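Side-chain contacts in putative PAS/PAC sensor protein (Nakamurella multipartita DSM 44233, PDB 6HMJ), which acts as a blue-light receptor that carries flavin mononucleotide and couples light sensing to RNA binding and translational regulation: residues W60-G63 against L64-L68; R119-E122 against A123-Q127; R194-S197 against T198-D202. One frame throughout, in Å; residues are numbered along the deposited sequence.

The three contacts are local, each within one helix, and they follow one another along the chain. Contact 1 lies on helix 54-70, in the N-terminal PAS region beside the five-stranded antiparallel sheet. Contact 2 lies early on the long helix 114-149, which follows the last strand of that sheet, 105-112, and meets the second subunit. Contact 3 lies on helix 192-202, in chain order between helix 172-185 and the flavin-binding PAS region. The centres of contacts 1 and 2 are about 35 Å apart, those of contacts 2 and 3 about 40 Å, and those of contacts 1 and 3 about 72 Å. Local contacts on separate helices thus span the elongated receptor.

Contact 1. Residues W60-G63 against L64-L68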
# COMPACT_ATOMS: atom_id res chain seq x y z
N TRP A 60 28.80 51.60 4.42
CA TRP A 60 30.09 50.93 4.40
C TRP A 60 31.20 51.88 4.86
O TRP A 60 32.02 51.53 5.71
CB TRP A 60 30.37 50.40 3.00
CG TRP A 60 31.38 49.30 2.93
CD1 TRP A 60 31.13 47.96 2.98
CD2 TRP A 60 32.80 49.44 2.76
NE1 TRP A 60 32.31 47.26 2.88
CE2 TRP A 60 33.34 48.14 2.74
CE3 TRP A 60 33.66 50.54 2.64
CZ2 TRP A 60 34.71 47.91 2.60
CZ3 TRP A 60 35.01 50.30 2.50
CH2 TRP A 60 35.52 49.00 2.48
N GLN A 61 31.22 53.09 4.30
CA GLN A 61 32.18 54.10 4.72
C GLN A 61 32.09 54.36 6.22
O GLN A 61 33.10 54.39 6.92
CB GLN A 61 31.94 55.40 3.94
CG GLN A 61 32.69 55.48 2.63
CD GLN A 61 32.11 56.52 1.68
OE1 GLN A 61 32.41 56.51 0.48
NE2 GLN A 61 31.29 57.43 2.20
N ALA A 62 30.86 54.52 6.73
CA ALA A 62 30.69 54.79 8.16
C ALA A 62 31.22 53.64 9.00
O ALA A 62 31.90 53.87 10.01
CB ALA A 62 29.21 55.05 8.47
N GLY A 63 30.91 52.40 8.61
CA GLY A 63 31.43 51.26 9.35
C GLY A 63 32.94 51.22 9.37
O GLY A 63 33.55 50.86 10.38
N LEU A 64 33.58 51.60 8.26
CA LEU A 64 35.03 51.65 8.22
C LEU A 64 35.56 52.76 9.11
O LEU A 64 36.54 52.56 9.85
CB LEU A 64 35.51 51.83 6.78
CG LEU A 64 37.03 51.93 6.58
CD1 LEU A 64 37.76 50.87 7.38
CD2 LEU A 64 37.36 51.80 5.10
N GLN A 65 34.94 53.94 9.06
CA GLN A 65 35.35 55.03 9.94
C GLN A 65 35.05 54.70 11.40
O GLN A 65 35.83 55.06 12.30
CB GLN A 65 34.66 56.33 9.53
CG GLN A 65 35.26 57.00 8.30
CD GLN A 65 36.72 57.34 8.48
OE1 GLN A 65 37.18 57.61 9.59
NE2 GLN A 65 37.47 57.32 7.38
N ARG A 66 33.94 54.02 11.66
CA ARG A 66 33.58 53.68 13.03
C ARG A 66 34.59 52.71 13.64
O ARG A 66 35.04 52.90 14.77
CB ARG A 66 32.17 53.08 13.07
CG ARG A 66 31.77 52.51 14.42
CD ARG A 66 30.28 52.25 14.51
NE ARG A 66 29.75 51.63 13.30
CZ ARG A 66 29.18 52.29 12.29
NH1 ARG A 66 28.73 51.63 11.23
NH2 ARG A 66 29.04 53.61 12.34
N CYS A 67 34.94 51.65 12.90
CA CYS A 67 35.90 50.68 13.41
C CYS A 67 37.25 51.33 13.69
O CYS A 67 37.96 50.92 14.61
CB CYS A 67 36.06 49.52 12.43
SG CYS A 67 37.09 48.15 13.03
N LEU A 68 37.63 52.34 12.90
CA LEU A 68 38.88 53.04 13.14
C LEU A 68 38.84 53.75 14.49
O LEU A 68 39.66 53.48 15.37
CB LEU A 68 39.13 54.04 12.01
CG LEU A 68 39.64 53.49 10.68
CD1 LEU A 68 39.62 54.58 9.61
CD2 LEU A 68 41.03 52.89 10.80
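Trp60 and Leu64 make the apolar part of this contact, one turn apart on helix 54-70. Their side chains lie side by side and point the same way. Trp60 CZ3 meets Leu64 CD2 at 3.8 Å, obliquely to the indole ring. Trp60 has its CG anti to the backbone N (chi1 -159°), which carries the ring along the helix beside the leucine. The ring is further held from outside: NE1 hydrogen-bonds to Thr92 OG1, and His78 meets it edge-to-face.

The polar part is backbone bonding. Residues 64 to 67 each donate their N-H to the carbonyl four residues earlier, as in Gln65 N to Gln61 O at 2.9 Å.

Arg66 gives the third kind of contact. Its chain bends at chi3 (43°) and folds back along the helix. One face of the guanidinium then covers Ala62 O and Gly63 CA, and Gly63 has no side chain there.

The chemistry is split by side. Trp60, Leu64 and Cys67 are buried, and Leu64 and Cys67 also touch Val106 of strand 105-112. Gln61 and Gln65 are exposed, as is Arg66, although Arg66 also touches Val74. This is consistent with an amphipathic helix lying against the PAS sheet.

Contact 2. Residues R119-E122 against A123-Q127; sequences RATE and AEIRQ
Glu122 and Arg126 meet in a local surface contact, one turn apart on the long helix 114-149. The helix runs on from the N-terminal PAS sheet and packs on the second subunit here. Arg126 does the touching with its guanidinium. Its chain bends at chi3 (-61°) and turns back, and the flat group lies with one face over Glu122 O. That oxygen sits 3.9 Å above the plane, over its centre. Arg126 NH1 also lies 3.9 Å from Glu122 CB.

The carboxylate takes little part in this. Glu122 OE1 is 4.3 Å from Arg126 NH1, too far for a salt bridge. Glu122 OE2 instead pairs with Arg118 NE, one turn earlier. The arginine charge may still feel the carboxylate at this range.

Round the helix, Ile125 packs on the preceding turn. Ile125 CD1 is 4.3 Å from Thr121 CG2, and Ile125 CG1 lies beside Thr121 O. Backbone bonds join the turns, among them Arg126 N to Glu122 O at 3.0 Å and Ile125 N to Thr121 O at 3.1 Å.

Thr121, Glu124 and Ile125 also face the partner. Thr121 OG1 bonds to Arg118 O and Glu124 OE1 to Ala120 N, both of the second subunit, and Ile125 packs on Ala128 of that subunit. Paired helices leading out of a PAS sheet are consistent with the signalling helices of dimeric PAS proteins.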
# COMPACT_ATOMS: atom_id res chain seq x y z
N ARG A 119 22.70 27.68 -1.84
CA ARG A 119 22.67 26.32 -1.30
C ARG A 119 21.55 26.16 -0.28
O ARG A 119 20.87 25.13 -0.25
CB ARG A 119 24.02 25.96 -0.69
CG ARG A 119 25.09 25.65 -1.73
CD ARG A 119 26.23 24.83 -1.13
NE ARG A 119 26.51 25.19 0.25
CZ ARG A 119 27.50 25.99 0.65
NH1 ARG A 119 28.33 26.54 -0.24
NH2 ARG A 119 27.67 26.24 1.94
N ALA A 120 21.36 27.17 0.58
CA ALA A 120 20.30 27.07 1.58
C ALA A 120 18.94 26.92 0.92
O ALA A 120 18.12 26.11 1.35
CB ALA A 120 20.32 28.31 2.49
N THR A 121 18.69 27.68 -0.15
CA THR A 121 17.44 27.54 -0.89
C THR A 121 17.33 26.15 -1.49
O THR A 121 16.28 25.50 -1.39
CB THR A 121 17.36 28.61 -1.98
OG1 THR A 121 17.37 29.91 -1.37
CG2 THR A 121 16.08 28.45 -2.79
N GLU A 122 18.41 25.67 -2.12
CA GLU A 122 18.40 24.33 -2.70
C GLU A 122 18.11 23.27 -1.64
O GLU A 122 17.39 22.30 -1.90
CB GLU A 122 19.73 24.04 -3.39
CG GLU A 122 19.97 24.85 -4.65
CD GLU A 122 21.38 24.70 -5.19
OE1 GLU A 122 22.18 23.95 -4.58
OE2 GLU A 122 21.70 25.33 -6.22
N ALA A 123 18.66 23.44 -0.43
CA ALA A 123 18.43 22.46 0.62
C ALA A 123 16.97 22.45 1.06
O ALA A 123 16.38 21.38 1.25
CB ALA A 123 19.35 22.76 1.81
N GLU A 124 16.38 23.64 1.23
CA GLU A 124 14.96 23.71 1.58
C GLU A 124 14.11 22.95 0.57
O GLU A 124 13.15 22.27 0.95
CB GLU A 124 14.52 25.18 1.65
CG GLU A 124 13.05 25.38 1.99
CD GLU A 124 12.65 26.84 1.99
OE1 GLU A 124 13.50 27.70 1.65
OE2 GLU A 124 11.49 27.14 2.34
N ILE A 125 14.45 23.04 -0.71
CA ILE A 125 13.68 22.34 -1.74
C ILE A 125 13.90 20.84 -1.64
O ILE A 125 12.95 20.05 -1.72
CB ILE A 125 14.03 22.88 -3.13
CG1 ILE A 125 13.77 24.39 -3.19
CG2 ILE A 125 13.22 22.17 -4.20
CD1 ILE A 125 14.15 25.03 -4.51
N ARG A 126 15.16 20.41 -1.48
CA ARG A 126 15.45 18.99 -1.30
C ARG A 126 14.63 18.40 -0.15
O ARG A 126 13.99 17.35 -0.31
CB ARG A 126 16.95 18.79 -1.06
CG ARG A 126 17.74 18.55 -2.34
CD ARG A 126 19.15 18.06 -2.05
NE ARG A 126 19.92 19.04 -1.29
CZ ARG A 126 20.57 20.07 -1.83
NH1 ARG A 126 20.54 20.25 -3.14
NH2 ARG A 126 21.24 20.91 -1.06
N GLN A 127 14.63 19.06 1.01
CA GLN A 127 13.83 18.57 2.12
C GLN A 127 12.35 18.50 1.74
O GLN A 127 11.66 17.54 2.09
CB GLN A 127 14.01 19.46 3.35
CG GLN A 127 13.49 18.81 4.63
CD GLN A 127 13.46 19.77 5.80
OE1 GLN A 127 13.06 20.93 5.67
NE2 GLN A 127 13.88 19.28 6.97

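Contact 3. Residues R194-S197 against T198-D202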
# COMPACT_ATOMS: atom_id res chain seq x y z
N ARG A 194 -14.02 -7.44 3.30
CA ARG A 194 -14.68 -7.09 4.56
C ARG A 194 -13.70 -6.39 5.49
O ARG A 194 -14.03 -5.37 6.10
CB ARG A 194 -15.23 -8.36 5.21
CG ARG A 194 -15.81 -8.21 6.62
CD ARG A 194 -17.19 -7.57 6.60
NE ARG A 194 -17.80 -7.60 7.93
CZ ARG A 194 -18.30 -8.69 8.50
NH1 ARG A 194 -18.25 -9.86 7.87
NH2 ARG A 194 -18.84 -8.63 9.71
N ARG A 195 -12.48 -6.92 5.59
CA ARG A 195 -11.47 -6.33 6.46
C ARG A 195 -11.19 -4.88 6.09
O ARG A 195 -11.16 -4.00 6.96
CB ARG A 195 -10.19 -7.16 6.37
CG ARG A 195 -9.21 -6.98 7.50
CD ARG A 195 -7.91 -7.69 7.17
NE ARG A 195 -8.15 -9.02 6.62
CZ ARG A 195 -7.32 -9.68 5.81
NH1 ARG A 195 -6.17 -9.13 5.44
NH2 ARG A 195 -7.65 -10.88 5.37
N LEU A 196 -10.99 -4.61 4.80
CA LEU A 196 -10.67 -3.25 4.37
C LEU A 196 -11.86 -2.32 4.54
O LEU A 196 -11.69 -1.15 4.90
CB LEU A 196 -10.20 -3.28 2.91
CG LEU A 196 -9.57 -2.02 2.33
CD1 LEU A 196 -8.41 -1.52 3.19
CD2 LEU A 196 -9.10 -2.30 0.91
N SER A 197 -13.07 -2.81 4.29
CA SER A 197 -14.26 -1.98 4.44
C SER A 197 -14.39 -1.46 5.86
O SER A 197 -14.71 -0.28 6.07
CB SER A 197 -15.50 -2.77 4.03
OG SER A 197 -16.68 -2.02 4.29
N THR A 198 -14.16 -2.31 6.86
CA THR A 198 -14.25 -1.87 8.24
C THR A 198 -13.14 -0.88 8.59
O THR A 198 -13.30 -0.10 9.54
CB THR A 198 -14.20 -3.06 9.21
OG1 THR A 198 -12.88 -3.61 9.24
CG2 THR A 198 -15.20 -4.13 8.81
N VAL A 199 -12.03 -0.89 7.86
CA VAL A 199 -10.99 0.12 8.07
C VAL A 199 -11.48 1.48 7.61
O VAL A 199 -11.29 2.49 8.29
CB VAL A 199 -9.69 -0.29 7.35
CG1 VAL A 199 -8.71 0.87 7.32
CG2 VAL A 199 -9.07 -1.50 8.02
N PHE A 200 -12.11 1.54 6.43
CA PHE A 200 -12.65 2.80 5.95
C PHE A 200 -13.70 3.35 6.91
O PHE A 200 -13.72 4.55 7.19
CB PHE A 200 -13.25 2.61 4.55
CG PHE A 200 -12.22 2.47 3.46
CD1 PHE A 200 -11.11 3.31 3.42
CD2 PHE A 200 -12.35 1.50 2.48
CE1 PHE A 200 -10.16 3.18 2.42
CE2 PHE A 200 -11.41 1.37 1.48
CZ PHE A 200 -10.31 2.21 1.45
N THR A 201 -14.58 2.49 7.43
CA THR A 201 -15.62 2.97 8.33
C THR A 201 -15.04 3.35 9.69
O THR A 201 -15.51 4.31 10.31
CB THR A 201 -16.71 1.91 8.49
OG1 THR A 201 -16.15 0.73 9.07
CG2 THR A 201 -17.33 1.57 7.14
N ASP A 202 -14.03 2.62 10.16
CA ASP A 202 -13.36 3.00 11.40
C ASP A 202 -12.73 4.38 11.30
O ASP A 202 -12.52 5.03 12.32
CB ASP A 202 -12.29 1.98 11.77
CG ASP A 202 -12.87 0.70 12.32
OD1 ASP A 202 -14.09 0.64 12.60
OD2 ASP A 202 -12.09 -0.27 12.49
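Thr198 folds its side chain back on Arg194 and Arg195 in helix 192-202, in the intrahelical threonine bond where the hydroxyl donates to the carbonyl three residues earlier. Thr198 CB lies 3.9 Å from Arg194 O. Thr198 CG2 lies nearer Arg194 O and comes only loosely near Arg194 NE, at 4.4 Å. At the tip, Thr198 OG1 donates to Arg195 O at 2.9 Å. A chi1 of 72° puts OG1 between the backbone N and the carbonyl carbon, turned back along the helix. The bond is bent at the acceptor, with a C=O...OG1 angle of 130°. With an alanine here, Arg195 O would probably lose the hydroxyl's bond, leaving the weak one from Val199 N, and a gap would probably open where the CG2 methyl lay against Arg194 O.

Elsewhere, Leu196 CG touches Phe200 CE2 at 3.9 Å, the two side chains crossing at a slant. Both pack on Met179, and His164 stacks on the Phe200 ring. Ser197 OG bonds to Glu355. The helix thus contacts helices 154-167, 172-185 and 351-372.

Thr201 repeats the hydroxyl bond one turn on. Thr201 OG1 donates to Thr198 O at 3.0 Å from above the carbonyl plane, on the same face as Asp202 N, which reaches that oxygen at 2.9 Å.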